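Local coordinates for DUF2442 domain-containing protein (Rhodospirillum rubrum ATCC 11170, PDB 3K8R), which is of unknown function and belongs to the DUF2442 family, forming a small two-sheet domain found as a two-subunit assembly in the crystal, at residues R26-R34 against D64-I72; V41-F51 against D87-A95. All coordinates share one frame; numbering follows the deposited sequence.

Contact 1 (R26-R34 against D64-I72). With EDO (1,2-ethanediol), chain C.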
loop_
_atom_site.group_PDB
_atom_site.type_symbol
_atom_site.label_atom_id
_atom_site.label_comp_id
_atom_site.label_asym_id
_atom_site.label_seq_id
_atom_site.Cartn_x
_atom_site.Cartn_y
_atom_site.Cartn_z
ATOM N N ARG A 26 -1.559 0.267 10.440
ATOM C CA ARG A 26 -2.621 1.139 10.917
ATOM C C ARG A 26 -2.436 2.561 10.364
ATOM O O ARG A 26 -1.327 3.095 10.370
ATOM C CB ARG A 26 -2.595 1.099 12.459
ATOM C CG ARG A 26 -3.962 1.227 13.127
ATOM C CD ARG A 26 -4.062 0.534 14.516
ATOM N NE ARG A 26 -3.676 1.346 15.676
ATOM C CZ ARG A 26 -2.445 1.465 16.178
ATOM N NH1 ARG A 26 -1.406 0.857 15.610
ATOM N NH2 ARG A 26 -2.247 2.232 17.250
ATOM N N ALA A 27 -3.521 3.168 9.884
ATOM C CA ALA A 27 -3.456 4.516 9.300
ATOM C C ALA A 27 -3.163 5.608 10.322
ATOM O O ALA A 27 -3.939 5.800 11.250
ATOM C CB ALA A 27 -4.750 4.843 8.583
ATOM N N ALA A 28 -2.052 6.321 10.135
ATOM C CA ALA A 28 -1.684 7.453 10.989
ATOM C C ALA A 28 -2.207 8.771 10.377
ATOM O O ALA A 28 -2.650 9.664 11.084
ATOM C CB ALA A 28 -0.183 7.504 11.168
ATOM N N LYS A 29 -2.154 8.879 9.055
ATOM C CA LYS A 29 -2.649 10.043 8.335
ATOM C C LYS A 29 -3.237 9.586 7.016
ATOM O O LYS A 29 -2.787 8.590 6.453
ATOM C CB LYS A 29 -1.507 11.009 8.038
ATOM C CG LYS A 29 -0.893 11.703 9.244
ATOM C CD LYS A 29 0.236 12.619 8.787
ATOM C CE LYS A 29 0.878 13.375 9.934
ATOM N NZ LYS A 29 2.046 14.178 9.471
ATOM N N ALA A 30 -4.225 10.327 6.514
ATOM C CA ALA A 30 -4.885 10.034 5.229
ATOM C C ALA A 30 -5.278 11.322 4.500
ATOM O O ALA A 30 -5.801 12.248 5.108
ATOM C CB ALA A 30 -6.107 9.196 5.463
ATOM N N ARG A 31 -5.040 11.385 3.196
ATOM C CA ARG A 31 -5.412 12.575 2.429
ATOM C C ARG A 31 -5.658 12.270 0.960
ATOM O O ARG A 31 -5.156 11.278 0.425
ATOM C CB ARG A 31 -4.314 13.633 2.534
ATOM C CG ARG A 31 -3.044 13.315 1.768
ATOM C CD ARG A 31 -1.976 14.372 1.997
ATOM N NE ARG A 31 -0.828 14.233 1.087
ATOM C CZ ARG A 31 0.186 13.385 1.248
ATOM N NH1 ARG A 31 0.216 12.540 2.275
ATOM N NH2 ARG A 31 1.175 13.363 0.359
ATOM N N TYR A 32 -6.438 13.120 0.310
ATOM C CA TYR A 32 -6.652 12.964 -1.109
ATOM C C TYR A 32 -5.661 13.882 -1.818
ATOM O O TYR A 32 -5.515 15.051 -1.469
ATOM C CB TYR A 32 -8.079 13.305 -1.506
ATOM C CG TYR A 32 -8.350 13.144 -2.992
ATOM C CD1 TYR A 32 -8.428 11.882 -3.575
ATOM C CD2 TYR A 32 -8.546 14.249 -3.805
ATOM C CE1 TYR A 32 -8.675 11.739 -4.927
ATOM C CE2 TYR A 32 -8.799 14.111 -5.153
ATOM C CZ TYR A 32 -8.865 12.856 -5.705
ATOM O OH TYR A 32 -9.122 12.731 -7.044
ATOM N N ASP A 33 -4.948 13.327 -2.783
ATOM C CA ASP A 33 -3.999 14.074 -3.564
ATOM C C ASP A 33 -4.699 14.293 -4.906
ATOM O O ASP A 33 -4.954 13.345 -5.647
ATOM C CB ASP A 33 -2.710 13.265 -3.703
ATOM C CG ASP A 33 -1.696 13.931 -4.577
ATOM O OD1 ASP A 33 -1.410 15.122 -4.378
ATOM O OD2 ASP A 33 -1.165 13.252 -5.469
ATOM N N ARG A 34 -5.044 15.539 -5.201
ATOM C CA ARG A 34 -5.719 15.856 -6.451
ATOM C C ARG A 34 -4.829 15.582 -7.647
ATOM O O ARG A 34 -5.305 15.086 -8.675
ATOM C CB ARG A 34 -6.134 17.319 -6.485
ATOM C CG ARG A 34 -7.054 17.679 -5.378
ATOM C CD ARG A 34 -7.722 19.001 -5.591
ATOM N NE ARG A 34 -8.709 19.173 -4.543
ATOM C CZ ARG A 34 -9.631 20.119 -4.505
ATOM N NH1 ARG A 34 -9.704 21.026 -5.467
ATOM N NH2 ARG A 34 -10.485 20.158 -3.490
ATOM N N ASP A 64 -13.539 15.639 -6.359
ATOM C CA ASP A 64 -12.271 15.870 -5.670
ATOM C C ASP A 64 -12.571 16.500 -4.322
ATOM O O ASP A 64 -12.157 15.964 -3.300
ATOM C CB ASP A 64 -11.331 16.757 -6.494
ATOM C CG ASP A 64 -10.724 16.020 -7.673
ATOM O OD1 ASP A 64 -11.085 14.844 -7.894
ATOM O OD2 ASP A 64 -9.875 16.606 -8.369
ATOM N N ASP A 65 -13.321 17.604 -4.320
ATOM C CA ASP A 65 -13.711 18.272 -3.075
ATOM C C ASP A 65 -14.232 17.276 -2.046
ATOM O O ASP A 65 -13.756 17.241 -0.914
ATOM C CB ASP A 65 -14.780 19.339 -3.323
ATOM C CG ASP A 65 -14.206 20.666 -3.792
ATOM O OD1 ASP A 65 -12.982 20.778 -4.009
ATOM O OD2 ASP A 65 -14.996 21.625 -3.920
ATOM N N GLN A 66 -15.194 16.456 -2.442
ATOM C CA GLN A 66 -15.758 15.476 -1.518
ATOM C C GLN A 66 -14.753 14.445 -1.034
ATOM O O GLN A 66 -14.846 13.982 0.092
ATOM C CB GLN A 66 -16.947 14.770 -2.154
ATOM C CG GLN A 66 -18.093 15.716 -2.380
ATOM C CD GLN A 66 -19.296 15.053 -2.966
ATOM O OE1 GLN A 66 -19.190 14.170 -3.817
ATOM N NE2 GLN A 66 -20.468 15.490 -2.525
ATOM N N LEU A 67 -13.796 14.083 -1.879
ATOM C CA LEU A 67 -12.806 13.067 -1.513
ATOM C C LEU A 67 -11.854 13.536 -0.413
ATOM O O LEU A 67 -11.417 12.733 0.404
ATOM C CB LEU A 67 -12.046 12.577 -2.752
ATOM C CG LEU A 67 -12.889 11.689 -3.678
ATOM C CD1 LEU A 67 -12.185 11.478 -4.994
ATOM C CD2 LEU A 67 -13.207 10.349 -3.014
ATOM N N CYS A 68 -11.572 14.833 -0.370
ATOM C CA CYS A 68 -10.705 15.416 0.657
ATOM C C CYS A 68 -11.207 15.287 2.079
ATOM O O CYS A 68 -10.433 15.444 3.008
ATOM C CB CYS A 68 -10.528 16.895 0.391
ATOM S SG CYS A 68 -9.802 17.163 -1.192
ATOM N N ALA A 69 -12.489 15.004 2.255
ATOM C CA ALA A 69 -13.062 14.877 3.591
ATOM C C ALA A 69 -12.617 13.616 4.336
ATOM O O ALA A 69 -13.052 13.398 5.468
ATOM C CB ALA A 69 -14.598 14.934 3.518
ATOM N N VAL A 70 -11.754 12.801 3.726
ATOM C CA VAL A 70 -11.340 11.548 4.336
ATOM C C VAL A 70 -10.841 11.763 5.748
ATOM O O VAL A 70 -10.146 12.736 6.018
ATOM C CB VAL A 70 -10.261 10.831 3.530
ATOM C CG1 VAL A 70 -9.013 11.700 3.415
ATOM C CG2 VAL A 70 -9.946 9.469 4.168
ATOM N N GLU A 71 -11.252 10.850 6.629
ATOM C CA GLU A 71 -10.912 10.830 8.059
ATOM C C GLU A 71 -10.529 9.414 8.482
ATOM O O GLU A 71 -10.967 8.441 7.872
ATOM C CB GLU A 71 -12.122 11.226 8.908
ATOM C CG GLU A 71 -12.465 12.689 8.957
ATOM C CD GLU A 71 -13.650 12.956 9.876
ATOM O OE1 GLU A 71 -14.788 12.528 9.573
ATOM O OE2 GLU A 71 -13.444 13.611 10.910
ATOM N N ILE A 72 -9.731 9.305 9.540
ATOM C CA ILE A 72 -9.323 8.005 10.073
ATOM C C ILE A 72 -10.193 7.684 11.287
ATOM O O ILE A 72 -10.326 8.500 12.196
ATOM C CB ILE A 72 -7.830 7.991 10.482
ATOM C CG1 ILE A 72 -6.944 8.317 9.277
ATOM C CG2 ILE A 72 -7.444 6.643 11.059
ATOM C CD1 ILE A 72 -5.470 8.497 9.620
HETATM C C1 EDO C . 3.871 10.342 0.816
HETATM O O1 EDO C . 4.203 10.998 -0.415
HETATM C C2 EDO C . 3.887 11.360 1.955
HETATM O O2 EDO C . 2.677 11.243 2.714
#

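Contact 2 (V41-F51 against D87-A95). With EDO (1,2-ethanediol), chain D; EDO (1,2-ethanediol), chain C.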
loop_
_atom_site.group_PDB
_atom_site.type_symbol
_atom_site.label_atom_id
_atom_site.label_comp_id
_atom_site.label_asym_id
_atom_site.label_seq_id
_atom_site.Cartn_x
_atom_site.Cartn_y
_atom_site.Cartn_z
ATOM N N VAL A 41 -2.128 7.223 2.197
ATOM C CA VAL A 41 -2.239 6.802 3.593
ATOM C C VAL A 41 -0.868 6.525 4.204
ATOM O O VAL A 41 -0.153 5.622 3.763
ATOM C CB VAL A 41 -3.071 5.512 3.742
ATOM C CG1 VAL A 41 -3.299 5.211 5.217
ATOM C CG2 VAL A 41 -4.397 5.635 3.014
ATOM N N ASP A 42 -0.521 7.302 5.225
ATOM C CA ASP A 42 0.741 7.135 5.933
ATOM C C ASP A 42 0.529 6.143 7.065
ATOM O O ASP A 42 -0.135 6.448 8.060
ATOM C CB ASP A 42 1.214 8.465 6.515
ATOM C CG ASP A 42 1.459 9.505 5.459
ATOM O OD1 ASP A 42 2.259 9.226 4.543
ATOM O OD2 ASP A 42 0.869 10.603 5.556
ATOM N N LEU A 43 1.083 4.949 6.905
ATOM C CA LEU A 43 0.943 3.914 7.920
ATOM C C LEU A 43 1.832 4.215 9.120
ATOM O O LEU A 43 2.942 4.744 8.988
ATOM C CB LEU A 43 1.250 2.532 7.342
ATOM C CG LEU A 43 0.304 2.117 6.218
ATOM C CD1 LEU A 43 0.757 0.807 5.665
ATOM C CD2 LEU A 43 -1.144 2.039 6.694
ATOM N N GLU A 44 1.325 3.834 10.287
ATOM C CA GLU A 44 1.967 4.101 11.567
ATOM C C GLU A 44 3.300 3.376 11.718
ATOM O O GLU A 44 4.146 3.788 12.507
ATOM C CB GLU A 44 1.004 3.717 12.689
ATOM C CG GLU A 44 1.021 4.677 13.866
ATOM C CD GLU A 44 -0.289 4.631 14.647
ATOM O OE1 GLU A 44 -0.728 3.507 14.999
ATOM O OE2 GLU A 44 -0.878 5.717 14.899
ATOM N N ASN A 45 3.483 2.307 10.950
ATOM C CA ASN A 45 4.732 1.557 10.938
ATOM C C ASN A 45 5.785 2.146 9.981
ATOM O O ASN A 45 6.790 1.496 9.700
ATOM C CB ASN A 45 4.454 0.103 10.547
ATOM C CG ASN A 45 3.941 -0.034 9.129
ATOM O OD1 ASN A 45 4.157 0.845 8.294
ATOM N ND2 ASN A 45 3.253 -1.133 8.848
ATOM N N GLY A 46 5.546 3.349 9.458
ATOM C CA GLY A 46 6.484 3.996 8.545
ATOM C C GLY A 46 6.219 3.815 7.052
ATOM O O GLY A 46 6.777 4.551 6.243
ATOM N N CYS A 47 5.387 2.850 6.660
ATOM C CA CYS A 47 5.111 2.623 5.231
ATOM C C CYS A 47 4.026 3.552 4.712
ATOM O O CYS A 47 3.454 4.333 5.491
ATOM C CB CYS A 47 4.698 1.185 4.987
ATOM S SG CYS A 47 5.952 0.045 5.454
ATOM N N THR A 48 3.761 3.464 3.399
ATOM C CA THR A 48 2.758 4.291 2.718
ATOM C C THR A 48 1.931 3.467 1.742
ATOM O O THR A 48 2.479 2.669 0.974
ATOM C CB THR A 48 3.421 5.411 1.906
ATOM O OG1 THR A 48 4.450 6.024 2.679
ATOM C CG2 THR A 48 2.411 6.462 1.495
ATOM N N PHE A 49 0.616 3.665 1.770
ATOM C CA PHE A 49 -0.301 2.974 0.862
ATOM C C PHE A 49 -1.145 4.001 0.117
ATOM O O PHE A 49 -1.687 4.914 0.728
ATOM C CB PHE A 49 -1.196 2.005 1.637
ATOM C CG PHE A 49 -2.243 1.318 0.794
ATOM C CD1 PHE A 49 -1.887 0.313 -0.099
ATOM C CD2 PHE A 49 -3.579 1.649 0.922
ATOM C CE1 PHE A 49 -2.840 -0.328 -0.866
ATOM C CE2 PHE A 49 -4.538 1.011 0.162
ATOM C CZ PHE A 49 -4.163 0.017 -0.739
ATOM N N ALA A 50 -1.231 3.863 -1.203
ATOM C CA ALA A 50 -2.032 4.776 -2.021
ATOM C C ALA A 50 -3.018 3.961 -2.833
ATOM O O ALA A 50 -2.629 2.954 -3.427
ATOM C CB ALA A 50 -1.144 5.601 -2.948
ATOM N N PHE A 51 -4.283 4.378 -2.844
ATOM C CA PHE A 51 -5.312 3.713 -3.653
ATOM C C PHE A 51 -6.167 4.759 -4.344
ATOM O O PHE A 51 -6.405 5.833 -3.779
ATOM C CB PHE A 51 -6.195 2.824 -2.798
ATOM C CG PHE A 51 -7.046 3.574 -1.807
ATOM C CD1 PHE A 51 -6.527 3.976 -0.583
ATOM C CD2 PHE A 51 -8.379 3.858 -2.086
ATOM C CE1 PHE A 51 -7.320 4.669 0.347
ATOM C CE2 PHE A 51 -9.183 4.550 -1.162
ATOM C CZ PHE A 51 -8.651 4.955 0.057
ATOM N N ASP A 87 -17.632 4.105 4.569
ATOM C CA ASP A 87 -16.618 3.518 5.448
ATOM C C ASP A 87 -15.878 2.397 4.725
ATOM O O ASP A 87 -16.484 1.435 4.269
ATOM C CB ASP A 87 -17.248 3.021 6.751
ATOM C CG ASP A 87 -17.510 4.147 7.734
ATOM O OD1 ASP A 87 -16.658 5.046 7.840
ATOM O OD2 ASP A 87 -18.547 4.130 8.421
ATOM N N LEU A 88 -14.570 2.544 4.598
ATOM C CA LEU A 88 -13.770 1.554 3.905
ATOM C C LEU A 88 -12.812 0.962 4.915
ATOM O O LEU A 88 -12.447 1.623 5.890
ATOM C CB LEU A 88 -12.985 2.195 2.754
ATOM C CG LEU A 88 -13.778 2.972 1.692
ATOM C CD1 LEU A 88 -12.825 3.701 0.748
ATOM C CD2 LEU A 88 -14.739 2.076 0.911
ATOM N N SER A 89 -12.416 -0.288 4.678
ATOM C CA SER A 89 -11.469 -0.997 5.534
ATOM C C SER A 89 -10.085 -0.838 4.958
ATOM O O SER A 89 -9.907 -1.077 3.779
ATOM C CB SER A 89 -11.819 -2.481 5.560
ATOM O OG SER A 89 -10.769 -3.234 6.123
ATOM N N LEU A 90 -9.107 -0.429 5.759
ATOM C CA LEU A 90 -7.723 -0.287 5.257
ATOM C C LEU A 90 -7.141 -1.663 4.913
ATOM O O LEU A 90 -6.610 -1.861 3.810
ATOM C CB LEU A 90 -6.831 0.454 6.261
ATOM C CG LEU A 90 -5.332 0.591 5.982
ATOM C CD1 LEU A 90 -5.050 1.294 4.644
ATOM C CD2 LEU A 90 -4.689 1.341 7.141
ATOM N N PRO A 91 -7.252 -2.628 5.846
ATOM C CA PRO A 91 -6.729 -3.950 5.509
ATOM C C PRO A 91 -7.388 -4.520 4.259
ATOM O O PRO A 91 -6.703 -5.150 3.448
ATOM C CB PRO A 91 -7.070 -4.792 6.740
ATOM C CG PRO A 91 -7.208 -3.811 7.855
ATOM C CD PRO A 91 -7.745 -2.566 7.237
ATOM N N GLY A 92 -8.695 -4.297 4.113
ATOM C CA GLY A 92 -9.438 -4.760 2.944
ATOM C C GLY A 92 -8.870 -4.142 1.681
ATOM O O GLY A 92 -8.567 -4.842 0.717
ATOM N N LEU A 93 -8.697 -2.825 1.704
ATOM C CA LEU A 93 -8.145 -2.097 0.565
ATOM C C LEU A 93 -6.737 -2.593 0.242
ATOM O O LEU A 93 -6.373 -2.735 -0.918
ATOM C CB LEU A 93 -8.129 -0.580 0.830
ATOM C CG LEU A 93 -9.472 0.166 0.863
ATOM C CD1 LEU A 93 -9.260 1.631 1.208
ATOM C CD2 LEU A 93 -10.201 0.052 -0.458
HETATM N N MSE A 94 -5.946 -2.876 1.271
HETATM C CA MSE A 94 -4.581 -3.358 1.050
HETATM C C MSE A 94 -4.570 -4.805 0.543
HETATM O O MSE A 94 -3.613 -5.231 -0.086
HETATM C CB MSE A 94 -3.732 -3.165 2.315
HETATM C CG MSE A 94 -3.627 -1.678 2.694
HETATM SE SE MSE A 94 -2.364 -1.228 4.092
HETATM C CE MSE A 94 -0.705 -1.769 3.268
ATOM N N ALA A 95 -5.651 -5.540 0.794
ATOM C CA ALA A 95 -5.792 -6.914 0.314
ATOM C C ALA A 95 -6.298 -6.933 -1.125
ATOM O O ALA A 95 -6.362 -7.995 -1.751
ATOM C CB ALA A 95 -6.752 -7.680 1.197
HETATM C C1 EDO D . -14.492 -2.623 2.791
HETATM O O1 EDO D . -13.784 -1.404 2.528
HETATM C C2 EDO D . -13.849 -3.793 2.043
HETATM O O2 EDO D . -12.610 -3.402 1.424
HETATM C C1 EDO C . 3.871 10.342 0.816
HETATM O O1 EDO C . 4.203 10.998 -0.415
HETATM C C2 EDO C . 3.887 11.360 1.955
HETATM O O2 EDO C . 2.677 11.243 2.714
#

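Contact 1 (R26-R34 against D64-I72)
Y32 lies across the helix 64-67, with L67 beneath its ring: CB of L67 stands 3.8 Å from the ring centroid, a CH-pi contact over one face, offset toward the rim. The branch of L67 continues along that face, bringing CD1 to 3.5 Å from CE1 of Y32. SG of C68 meets the ring obliquely, a sulfur-aromatic contact. OH of Y32 comes within 3.0 Å of OD1 of D64, ring and carboxylate planes 54° apart; R54 hydrogen-bonds to Y32 OH and forms a salt bridge with D64 OD1. R34 runs extended from CG to NE past the helix, D64 CB over one face of its guanidinium and C68 SG at the edge. NH2 of R34 forms a salt bridge to OD1 of D65 at 2.6 Å, though its hydrogen bond is bent and weak.

The contact then becomes aliphatic. V70 carries CG2 anti to its backbone nitrogen, 4.1 Å from CB of A30, while its CG1 packs on the backbone at R31. I72 lays CG1 4.0 Å from CB of A30, and its CD1 settles against the backbone of A28, where A28 and K29 both face D42 in a classic beta bulge. Strand 27-33, an outer strand, runs beside helix 64-67 and strand 71-73, with strand 38-43 as its sheet neighbour; from strand 78-81, L79 packs against A30 and W81 against V70.

Contact 2 (V41-F51 against D87-A95)
F49 and F51 each receive an aliphatic group from helix 90-94 over one ring face. CG of M94, a selenomethionine, sits above the centre of the F49 ring, 3.6 Å from the centroid and 3° off the normal; SE also lies over that face, a Met-aromatic contact 4.6 Å from the F49 centroid, and the bend at chi3 (63°) turns CE toward L43. CD1 of L93 likewise covers F51, 3.6 Å from its ring centroid, and L88 CD1 approaches that ring obliquely.

Other apolar contacts are made by methyl groups. L43 CD2 meets L90 CD2 at 3.6 Å, L43 and M94 reach toward each other tip to tip, and L90 CD1 touches F49 beside M94. This is a helix laid on the face of an antiparallel sheet: strand 48-51 and helix 90-94 cross at 74°, their axes 10.0 Å apart.

Hydrogen bonds shape the two segments from within. N45 OD1 accepts from C47 N at 2.9 Å, an Asx turn in the hairpin loop between strands 41-43 and 48-51. S89 is the N-cap of the helix, its OG accepting from G92 N at 3.1 Å. S89 N hydrogen-bonds to an ethanediol probably from the crystallisation liquor, distinct from the one at D42. T48 and A50 pair antiparallel with a strand of the second subunit, and M94 packs on F49 of that subunit.

In the fold
The centres of contacts 1 and 2 lie 11 Å apart, and their segments alternate along the chain: 26-34, 41-51, 64-72, 87-95. Both draw on the same two three-stranded antiparallel sheets. Contact 1 sets strand 27-33 against helix 64-67 and strand 71-73 of the second sheet; contact 2 joins the neighbouring hairpin to strand 86-89 and the helix after it. They meet directly: R26 forms a salt bridge with E44, A28 N probably bonds to D42 O, and L90 packs on A27. One ethanediol, probably from the crystallisation liquor, hydrogen-bonds to both R31 and D42. Because the segments alternate, both contacts hold the two sheets against each other within one DUF2442 unit, whose first sheet continues into the second subunit.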